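Local coordinates for protein indole-3-pyruvate decarboxylase (PDB 2NXW) that decarboxylates indole-3-pyruvate to indole-3-acetaldehyde and CO2 with thiamine diphosphate and a magnesium ion, a step of auxin biosynthesis, at residues M481-Q486 / F491-D496; K32-Q37 / G196-W201; A212-A217 / H330-I335. One frame throughout, in Å; residues are numbered along the deposited sequence. Where two conformers were deposited one is given.

How the contacts relate
The three contacts follow one another along the chain in the order 2, 3, 1. Contact 2 ties the end of helix 23-33, in the N-terminal TPP binding region, to the loop between strand 179-184 and helix 205-221. Contact 3 joins that same helix 205-221 to edge strand 330-333 of the mixed central sheet. Contacts 2 and 3 have centres about 28 Å apart and nearest atoms about 6 Å apart. Contact 1 lies in the C-terminal TPP binding region, its centre about 45 Å from that of contact 2 and 47 Å from that of contact 3. It alone touches the cofactor and belongs to its site. Contacts 2 and 3 tie the linking loop and helix 205-221 to the N-terminal and central regions.

Contact 1 of 3, residues M481-Q486 / F491-D496; sequences MLRTFQ and FNDLDD. With TPP (thiamine diphosphate), chain E.
OD1 of D493 is gripped by the R483 guanidinium and by a water. The salt bridge from R483 NH2 to D493 OD1 is short, 2.6 Å, and meets the oxygen nearly along its C-O axis. NH1 of R483 adds a weak bond to D493 OD1 at 3.1 Å. The guanidinium and carboxylate planes are nearly coplanar, 21° apart. Water 1 accepts from R483 NH1 and donates to D493 OD1, closing a small ring of bonds. The arginine chain bends at chi3 (-52°), which turns its end toward the aspartate. E480 and S478 also bind this guanidinium and fix its rotation. Deeper in, the amide of N492 lies across L482, with ND2 3.4 Å from L482 CB. L482 then packs on the cofactor: its CD1 is 3.5 Å from CM4, the methyl group on the thiazolium ring of TPP. Next to it, the backbone N of M481 donates to diphosphate oxygen O3B of the cofactor at 2.8 Å. P43 of the second subunit packs on both L482 and F491. The start of a helix held over diphosphate and thiazolium, close to the magnesium ligands N476 and S478, is characteristic of the thiamine diphosphate site of this enzyme family.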
loop_
_atom_site.group_PDB
_atom_site.type_symbol
_atom_site.label_atom_id
_atom_site.label_comp_id
_atom_site.label_asym_id
_atom_site.label_seq_id
_atom_site.Cartn_x
_atom_site.Cartn_y
_atom_site.Cartn_z
ATOM N N MET A 481 -11.047 -15.302 28.413
ATOM C CA MET A 481 -9.727 -14.756 28.147
ATOM C C MET A 481 -9.802 -13.242 28.003
ATOM O O MET A 481 -8.876 -12.528 28.404
ATOM C CB MET A 481 -9.138 -15.359 26.874
ATOM C CG MET A 481 -8.525 -16.712 27.095
ATOM S SD MET A 481 -7.411 -17.175 25.765
ATOM C CE MET A 481 -6.024 -16.061 26.091
ATOM N N LEU A 482 -10.897 -12.744 27.441
ATOM C CA LEU A 482 -11.043 -11.298 27.280
ATOM C C LEU A 482 -11.344 -10.646 28.630
ATOM O O LEU A 482 -10.912 -9.519 28.889
ATOM C CB LEU A 482 -12.133 -10.983 26.257
ATOM C CG LEU A 482 -11.905 -11.600 24.874
ATOM C CD1 LEU A 482 -12.956 -11.045 23.925
ATOM C CD2 LEU A 482 -10.511 -11.272 24.363
ATOM N N ARG A 483 -12.070 -11.346 29.497
ATOM C CA ARG A 483 -12.344 -10.813 30.831
ATOM C C ARG A 483 -11.019 -10.615 31.574
ATOM O O ARG A 483 -10.840 -9.629 32.290
ATOM C CB ARG A 483 -13.227 -11.775 31.645
ATOM C CG ARG A 483 -13.575 -11.233 33.062
ATOM C CD ARG A 483 -14.309 -12.266 33.902
ATOM N NE ARG A 483 -15.445 -12.790 33.159
ATOM C CZ ARG A 483 -16.577 -12.130 32.936
ATOM N NH1 ARG A 483 -16.755 -10.910 33.430
ATOM N NH2 ARG A 483 -17.505 -12.656 32.145
ATOM N N THR A 484 -10.072 -11.532 31.406
ATOM C CA THR A 484 -8.808 -11.397 32.128
ATOM C C THR A 484 -8.040 -10.159 31.695
ATOM O O THR A 484 -7.293 -9.582 32.482
ATOM C CB THR A 484 -7.890 -12.635 31.958
ATOM O OG1 THR A 484 -7.311 -12.639 30.646
ATOM C CG2 THR A 484 -8.683 -13.921 32.193
ATOM N N PHE A 485 -8.241 -9.745 30.449
ATOM C CA PHE A 485 -7.556 -8.570 29.906
ATOM C C PHE A 485 -8.278 -7.261 30.209
ATOM O O PHE A 485 -7.633 -6.212 30.350
ATOM C CB PHE A 485 -7.424 -8.689 28.387
ATOM C CG PHE A 485 -6.651 -9.895 27.926
ATOM C CD1 PHE A 485 -6.840 -10.400 26.644
ATOM C CD2 PHE A 485 -5.736 -10.526 28.769
ATOM C CE1 PHE A 485 -6.131 -11.516 26.204
ATOM C CE2 PHE A 485 -5.019 -11.642 28.341
ATOM C CZ PHE A 485 -5.220 -12.137 27.053
ATOM N N GLN A 486 -9.605 -7.313 30.307
ATOM C CA GLN A 486 -10.401 -6.105 30.540
ATOM C C GLN A 486 -11.637 -6.514 31.336
ATOM O O GLN A 486 -12.757 -6.522 30.832
ATOM C CB GLN A 486 -10.777 -5.503 29.184
ATOM C CG GLN A 486 -11.356 -4.101 29.222
ATOM C CD GLN A 486 -11.437 -3.525 27.823
ATOM O OE1 GLN A 486 -10.444 -3.035 27.289
ATOM N NE2 GLN A 486 -12.606 -3.617 27.211
ATOM N N PHE A 491 -19.674 -6.826 28.252
ATOM C CA PHE A 491 -19.913 -7.636 27.059
ATOM C C PHE A 491 -19.267 -9.021 27.024
ATOM O O PHE A 491 -19.619 -9.843 26.170
ATOM C CB PHE A 491 -19.567 -6.829 25.783
ATOM C CG PHE A 491 -18.152 -6.321 25.736
ATOM C CD1 PHE A 491 -17.075 -7.199 25.558
ATOM C CD2 PHE A 491 -17.886 -4.958 25.870
ATOM C CE1 PHE A 491 -15.767 -6.726 25.518
ATOM C CE2 PHE A 491 -16.583 -4.484 25.830
ATOM C CZ PHE A 491 -15.520 -5.356 25.653
ATOM N N ASN A 492 -18.351 -9.299 27.947
ATOM C CA ASN A 492 -17.712 -10.612 27.983
ATOM C C ASN A 492 -18.583 -11.631 28.706
ATOM O O ASN A 492 -18.268 -12.825 28.731
ATOM C CB ASN A 492 -16.331 -10.525 28.634
ATOM C CG ASN A 492 -15.338 -9.765 27.781
ATOM O OD1 ASN A 492 -14.509 -9.006 28.297
ATOM N ND2 ASN A 492 -15.406 -9.971 26.471
ATOM N N ASP A 493 -19.669 -11.157 29.310
ATOM C CA ASP A 493 -20.614 -12.047 29.984
ATOM C C ASP A 493 -21.509 -12.659 28.917
ATOM O O ASP A 493 -22.212 -11.936 28.209
ATOM C CB ASP A 493 -21.527 -11.275 30.945
ATOM C CG ASP A 493 -20.808 -10.742 32.155
ATOM O OD1 ASP A 493 -19.703 -11.221 32.486
ATOM O OD2 ASP A 493 -21.383 -9.842 32.809
ATOM N N LEU A 494 -21.507 -13.984 28.807
ATOM C CA LEU A 494 -22.353 -14.641 27.825
ATOM C C LEU A 494 -23.545 -15.255 28.538
ATOM O O LEU A 494 -23.572 -15.349 29.770
ATOM C CB LEU A 494 -21.571 -15.712 27.050
ATOM C CG LEU A 494 -20.337 -15.188 26.292
ATOM C CD1 LEU A 494 -19.629 -16.330 25.572
ATOM C CD2 LEU A 494 -20.753 -14.110 25.284
ATOM N N ASP A 495 -24.529 -15.666 27.751
ATOM C CA ASP A 495 -25.752 -16.253 28.280
ATOM C C ASP A 495 -25.533 -17.738 28.539
ATOM O O ASP A 495 -24.473 -18.293 28.234
ATOM C CB ASP A 495 -26.874 -16.067 27.254
ATOM C CG ASP A 495 -28.235 -15.917 27.883
ATOM O OD1 ASP A 495 -28.418 -16.324 29.049
ATOM O OD2 ASP A 495 -29.137 -15.401 27.186
ATOM N N ASP A 496 -26.549 -18.369 29.111
ATOM C CA ASP A 496 -26.522 -19.798 29.397
ATOM C C ASP A 496 -27.029 -20.526 28.161
ATOM O O ASP A 496 -28.131 -20.268 27.702
ATOM C CB ASP A 496 -27.437 -20.101 30.597
ATOM C CG ASP A 496 -27.607 -21.593 30.857
ATOM O OD1 ASP A 496 -26.586 -22.303 30.934
ATOM O OD2 ASP A 496 -28.768 -22.045 31.002
HETATM N "N1'" TPP E . -12.837 -14.083 16.965
HETATM C "C2'" TPP E . -12.066 -15.071 16.485
HETATM C CM2 TPP E . -12.483 -15.795 15.214
HETATM N "N3'" TPP E . -10.934 -15.420 17.104
HETATM C "C4'" TPP E . -10.512 -14.799 18.243
HETATM N "N4'" TPP E . -9.316 -15.151 18.792
HETATM C "C5'" TPP E . -11.333 -13.783 18.830
HETATM C "C6'" TPP E . -12.505 -13.430 18.129
HETATM C "C7'" TPP E . -10.963 -13.056 20.143
HETATM N N3 TPP E . -10.985 -13.959 21.383
HETATM C C2 TPP E . -9.825 -14.440 21.839
HETATM S S1 TPP E . -10.272 -15.364 23.261
HETATM C C5 TPP E . -12.003 -15.052 23.200
HETATM C C4 TPP E . -12.143 -14.238 22.079
HETATM C CM4 TPP E . -13.537 -13.705 21.647
HETATM C C6 TPP E . -12.999 -15.573 24.157
HETATM C C7 TPP E . -13.105 -17.103 24.007
HETATM O O7 TPP E . -14.217 -17.469 24.784
HETATM P PA TPP E . -14.300 -19.033 25.018
HETATM O O1A TPP E . -14.326 -19.835 23.720
HETATM O O2A TPP E . -15.589 -19.226 25.816
HETATM O O3A TPP E . -13.082 -19.565 25.893
HETATM P PB TPP E . -12.658 -18.821 27.310
HETATM O O1B TPP E . -13.909 -18.504 28.132
HETATM O O2B TPP E . -11.734 -19.861 28.008
HETATM O O3B TPP E . -11.851 -17.563 27.023
HETATM O O HOH W 1 -18.505 -8.763 33.009
#

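Contact 2 of 3, residues K32-Q37 / G196-W201; sequences KDRGAQ and GDDPAW
The R34 guanidinium receives its partners at the edge: D198 OD1 and the carbonyl O of G196 both lie in its plane. The carboxylate of D198 is turned 37° from that plane, and the two side chains slide past each other in opposite directions. The grip is side-on, and both nitrogens go to one oxygen. NE of R34 reaches D198 OD1 at 2.8 Å, on the syn side of the carboxylate. NH2 of R34 meets the same D198 OD1 at 2.8 Å, but from the anti side and well out of the carboxylate plane. R34 NH2 also donates to G196 O at 2.9 Å, a fairly straight bond (162°) in the carbonyl plane.

The arginine chain is extended from CG to NE, which carries the charged group from the helix end across to the loop. Its NH1 turns back to A30 O in its own helix. That helix, 23-33, ends in a Schellman motif: A36 N bonds to L31 O, G35 N bonds to K32 O, and G35 has positive phi. L169 and R173 of helix 161-175 pack against R34. R173 also forms a salt bridge to D198 OD2, and the carboxylate is therefore shared by two arginines. With an alanine at R34, D198 OD1 and G196 O would probably lose their donors across the contact, and the loop would be held less firmly to the helix end. The paired charges imply that D198 is likely to stay ionised, with each oxygen facing an arginine.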
loop_
_atom_site.group_PDB
_atom_site.type_symbol
_atom_site.label_atom_id
_atom_site.label_comp_id
_atom_site.label_asym_id
_atom_site.label_seq_id
_atom_site.Cartn_x
_atom_site.Cartn_y
_atom_site.Cartn_z
ATOM N N LYS A 32 -3.064 -37.586 -3.951
ATOM C CA LYS A 32 -2.891 -38.874 -3.299
ATOM C C LYS A 32 -1.428 -39.322 -3.390
ATOM O O LYS A 32 -0.885 -39.885 -2.434
ATOM C CB LYS A 32 -3.812 -39.919 -3.932
ATOM C CG LYS A 32 -3.750 -41.260 -3.224
ATOM C CD LYS A 32 -4.684 -42.266 -3.846
ATOM C CE LYS A 32 -4.598 -43.591 -3.103
ATOM N NZ LYS A 32 -5.492 -44.623 -3.690
ATOM N N ASP A 33 -0.787 -39.058 -4.532
ATOM C CA ASP A 33 0.625 -39.416 -4.730
ATOM C C ASP A 33 1.511 -38.719 -3.708
ATOM O O ASP A 33 2.582 -39.213 -3.349
ATOM C CB ASP A 33 1.136 -38.991 -6.113
ATOM C CG ASP A 33 0.538 -39.789 -7.246
ATOM O OD1 ASP A 33 0.096 -40.937 -7.023
ATOM O OD2 ASP A 33 0.537 -39.254 -8.376
ATOM N N ARG A 34 1.063 -37.552 -3.261
ATOM C CA ARG A 34 1.810 -36.757 -2.302
ATOM C C ARG A 34 1.388 -36.961 -0.852
ATOM O O ARG A 34 1.803 -36.208 0.031
ATOM C CB ARG A 34 1.719 -35.288 -2.704
ATOM C CG ARG A 34 2.490 -35.015 -3.996
ATOM C CD ARG A 34 2.166 -33.663 -4.607
ATOM N NE ARG A 34 3.064 -33.363 -5.723
ATOM C CZ ARG A 34 2.983 -33.917 -6.930
ATOM N NH1 ARG A 34 2.030 -34.803 -7.203
ATOM N NH2 ARG A 34 3.888 -33.603 -7.854
ATOM N N GLY A 35 0.562 -37.975 -0.615
ATOM C CA GLY A 35 0.154 -38.294 0.740
ATOM C C GLY A 35 -1.207 -37.861 1.246
ATOM O O GLY A 35 -1.578 -38.241 2.355
ATOM N N ALA A 36 -1.953 -37.091 0.461
ATOM C CA ALA A 36 -3.268 -36.640 0.898
ATOM C C ALA A 36 -4.118 -37.855 1.241
ATOM O O ALA A 36 -4.082 -38.874 0.532
ATOM C CB ALA A 36 -3.931 -35.821 -0.190
ATOM N N GLN A 37 -4.897 -37.751 2.315
ATOM C CA GLN A 37 -5.713 -38.870 2.769
ATOM C C GLN A 37 -7.217 -38.669 2.664
ATOM O O GLN A 37 -7.993 -39.602 2.870
ATOM C CB GLN A 37 -5.354 -39.205 4.217
ATOM C CG GLN A 37 -3.899 -39.609 4.397
ATOM C CD GLN A 37 -3.523 -39.837 5.845
ATOM O OE1 GLN A 37 -3.596 -38.928 6.670
ATOM N NE2 GLN A 37 -3.112 -41.056 6.163
ATOM N N GLY A 196 3.414 -34.888 -13.165
ATOM C CA GLY A 196 4.724 -35.410 -12.806
ATOM C C GLY A 196 5.149 -35.024 -11.399
ATOM O O GLY A 196 4.310 -34.646 -10.575
ATOM N N ASP A 197 6.447 -35.109 -11.119
ATOM C CA ASP A 197 6.971 -34.775 -9.798
ATOM C C ASP A 197 7.136 -33.280 -9.579
ATOM O O ASP A 197 7.133 -32.493 -10.527
ATOM C CB ASP A 197 8.331 -35.441 -9.569
ATOM C CG ASP A 197 8.266 -36.946 -9.634
ATOM O OD1 ASP A 197 7.216 -37.530 -9.286
ATOM O OD2 ASP A 197 9.287 -37.552 -10.022
ATOM N N ASP A 198 7.293 -32.888 -8.317
ATOM C CA ASP A 198 7.478 -31.481 -7.991
ATOM C C ASP A 198 8.741 -30.952 -8.657
ATOM O O ASP A 198 9.766 -31.642 -8.710
ATOM C CB ASP A 198 7.679 -31.255 -6.485
ATOM C CG ASP A 198 6.516 -31.723 -5.634
ATOM O OD1 ASP A 198 5.394 -31.914 -6.153
ATOM O OD2 ASP A 198 6.750 -31.881 -4.411
ATOM N N PRO A 199 8.689 -29.726 -9.185
ATOM C CA PRO A 199 9.894 -29.178 -9.811
ATOM C C PRO A 199 10.860 -28.830 -8.669
ATOM O O PRO A 199 10.429 -28.440 -7.582
ATOM C CB PRO A 199 9.372 -27.945 -10.549
ATOM C CG PRO A 199 8.171 -27.541 -9.748
ATOM C CD PRO A 199 7.522 -28.863 -9.445
ATOM N N ALA A 200 12.159 -28.973 -8.904
ATOM C CA ALA A 200 13.147 -28.694 -7.863
ATOM C C ALA A 200 13.320 -27.218 -7.510
ATOM O O ALA A 200 13.376 -26.356 -8.388
ATOM C CB ALA A 200 14.501 -29.288 -8.265
ATOM N N TRP A 201 13.388 -26.932 -6.212
ATOM C CA TRP A 201 13.601 -25.567 -5.741
ATOM C C TRP A 201 15.108 -25.371 -5.603
ATOM O O TRP A 201 15.842 -26.333 -5.372
ATOM C CB TRP A 201 12.912 -25.341 -4.390
ATOM C CG TRP A 201 11.471 -24.943 -4.519
ATOM C CD1 TRP A 201 10.493 -25.608 -5.203
ATOM C CD2 TRP A 201 10.846 -23.788 -3.945
ATOM N NE1 TRP A 201 9.296 -24.937 -5.093
ATOM C CE2 TRP A 201 9.484 -23.817 -4.326
ATOM C CE3 TRP A 201 11.303 -22.731 -3.145
ATOM C CZ2 TRP A 201 8.573 -22.830 -3.936
ATOM C CZ3 TRP A 201 10.393 -21.745 -2.754
ATOM C CH2 TRP A 201 9.041 -21.805 -3.153
#

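Contact 3 of 3, residues A212-A217 / H330-I335; sequences ADEVLA and HTYADI
E214 and Y332 meet through a single hydrogen bond, which links helix 205-221 to edge strand 330-333 in the alpha/beta central domain. The phenol OH of Y332 donates to E214 OE1, and the distance is a short 2.6 Å. The acid comes to the edge of the tyrosine ring and lies near its plane. The carboxylate itself is turned 67° from the ring. Beside the hydroxyl, ring atom CE2 of Y332 is 3.4 Å from E214 OE1, which places the acid at one flank of the phenol.

The torsions explain the reach. In E214, CG stands opposite the backbone N (chi1 -163°), and the extended chain beyond it carries OE1 out to the tyrosine hydroxyl.

The next shell holds both residues in place. L327 of neighbouring strand 324-327 touches E214 and Y332 alike. A207 and C211, from earlier turns of the helix that carries E214, pack on the tyrosine ring. The ring therefore already rests against the helix before its hydroxyl reaches the acid. A backbone hydrogen bond between Y332 and V325 keeps the edge strand in the mixed sheet. Farther along, I335 packs on L208 and C211 of the same helix and on L340 of helix 337-346. At the centre of it all, Y332 OH approaches E214 OE1 nearly in line with the CD-OE1 bond.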
loop_
_atom_site.group_PDB
_atom_site.type_symbol
_atom_site.label_atom_id
_atom_site.label_comp_id
_atom_site.label_asym_id
_atom_site.label_seq_id
_atom_site.Cartn_x
_atom_site.Cartn_y
_atom_site.Cartn_z
ATOM N N ALA A 212 26.747 -24.018 7.501
ATOM C CA ALA A 212 26.963 -25.060 8.496
ATOM C C ALA A 212 28.202 -24.772 9.346
ATOM O O ALA A 212 28.179 -24.930 10.568
ATOM C CB ALA A 212 27.098 -26.423 7.814
ATOM N N ASP A 213 29.294 -24.357 8.703
ATOM C CA ASP A 213 30.512 -24.055 9.446
ATOM C C ASP A 213 30.295 -22.894 10.403
ATOM O O ASP A 213 30.727 -22.944 11.556
ATOM C CB ASP A 213 31.667 -23.697 8.502
ATOM C CG ASP A 213 32.208 -24.896 7.746
ATOM O OD1 ASP A 213 31.965 -26.049 8.163
ATOM O OD2 ASP A 213 32.906 -24.677 6.729
ATOM N N GLU A 214 29.618 -21.849 9.927
ATOM C CA GLU A 214 29.379 -20.676 10.756
ATOM C C GLU A 214 28.471 -20.985 11.938
ATOM O O GLU A 214 28.696 -20.504 13.046
ATOM C CB GLU A 214 28.770 -19.542 9.934
ATOM C CG GLU A 214 28.881 -18.201 10.632
ATOM C CD GLU A 214 28.188 -17.079 9.886
ATOM O OE1 GLU A 214 28.019 -17.186 8.650
ATOM O OE2 GLU A 214 27.826 -16.079 10.544
ATOM N N VAL A 215 27.438 -21.783 11.696
ATOM C CA VAL A 215 26.519 -22.157 12.761
ATOM C C VAL A 215 27.259 -22.923 13.857
ATOM O O VAL A 215 27.096 -22.636 15.040
ATOM C CB VAL A 215 25.369 -23.035 12.215
ATOM C CG1 VAL A 215 24.599 -23.669 13.371
ATOM C CG2 VAL A 215 24.431 -22.188 11.367
ATOM N N LEU A 216 28.080 -23.895 13.472
ATOM C CA LEU A 216 28.803 -24.671 14.472
ATOM C C LEU A 216 29.787 -23.799 15.246
ATOM O O LEU A 216 29.951 -23.963 16.456
ATOM C CB LEU A 216 29.526 -25.856 13.823
ATOM C CG LEU A 216 28.606 -26.968 13.305
ATOM C CD1 LEU A 216 29.443 -28.114 12.747
ATOM C CD2 LEU A 216 27.708 -27.462 14.441
ATOM N N ALA A 217 30.428 -22.862 14.559
ATOM C CA ALA A 217 31.374 -21.974 15.226
ATOM C C ALA A 217 30.636 -21.119 16.249
ATOM O O ALA A 217 31.121 -20.909 17.358
ATOM C CB ALA A 217 32.068 -21.088 14.208
ATOM N N HIS A 330 23.568 -11.506 8.570
ATOM C CA HIS A 330 23.520 -11.880 7.160
ATOM C C HIS A 330 22.591 -13.075 6.970
ATOM O O HIS A 330 22.349 -13.841 7.904
ATOM C CB HIS A 330 24.930 -12.246 6.680
ATOM C CG HIS A 330 25.027 -12.502 5.207
ATOM N ND1 HIS A 330 26.104 -13.149 4.638
ATOM C CD2 HIS A 330 24.196 -12.186 4.186
ATOM C CE1 HIS A 330 25.930 -13.222 3.330
ATOM N NE2 HIS A 330 24.780 -12.645 3.030
ATOM N N THR A 331 22.068 -13.227 5.759
ATOM C CA THR A 331 21.155 -14.318 5.452
ATOM C C THR A 331 21.609 -15.186 4.283
ATOM O O THR A 331 21.964 -14.684 3.211
ATOM C CB THR A 331 19.743 -13.785 5.123
ATOM O OG1 THR A 331 19.222 -13.079 6.256
ATOM C CG2 THR A 331 18.803 -14.931 4.768
ATOM N N TYR A 332 21.599 -16.494 4.509
ATOM C CA TYR A 332 21.957 -17.472 3.494
ATOM C C TYR A 332 20.645 -17.911 2.852
ATOM O O TYR A 332 19.732 -18.364 3.544
ATOM C CB TYR A 332 22.621 -18.689 4.136
ATOM C CG TYR A 332 24.011 -18.457 4.672
ATOM C CD1 TYR A 332 25.122 -18.515 3.833
ATOM C CD2 TYR A 332 24.224 -18.221 6.029
ATOM C CE1 TYR A 332 26.412 -18.351 4.335
ATOM C CE2 TYR A 332 25.506 -18.054 6.541
ATOM C CZ TYR A 332 26.593 -18.123 5.689
ATOM O OH TYR A 332 27.862 -17.974 6.198
ATOM N N ALA A 333 20.547 -17.776 1.536
ATOM C CA ALA A 333 19.340 -18.162 0.825
ATOM C C ALA A 333 19.483 -19.551 0.215
ATOM O O ALA A 333 20.589 -20.072 0.080
ATOM C CB ALA A 333 19.027 -17.131 -0.268
ATOM N N ASP A 334 18.353 -20.148 -0.147
ATOM C CA ASP A 334 18.316 -21.470 -0.753
ATOM C C ASP A 334 18.963 -22.558 0.097
ATOM O O ASP A 334 19.805 -23.326 -0.372
ATOM C CB ASP A 334 18.963 -21.428 -2.142
ATOM C CG ASP A 334 18.351 -20.365 -3.031
ATOM O OD1 ASP A 334 17.135 -20.114 -2.897
ATOM O OD2 ASP A 334 19.079 -19.786 -3.865
ATOM N N ILE A 335 18.551 -22.621 1.356
ATOM C CA ILE A 335 19.058 -23.622 2.278
ATOM C C ILE A 335 17.892 -24.385 2.888
ATOM O O ILE A 335 17.244 -23.899 3.816
ATOM C CB ILE A 335 19.880 -22.983 3.415
ATOM C CG1 ILE A 335 21.132 -22.322 2.828
ATOM C CG2 ILE A 335 20.237 -24.041 4.463
ATOM C CD1 ILE A 335 22.132 -21.852 3.854
#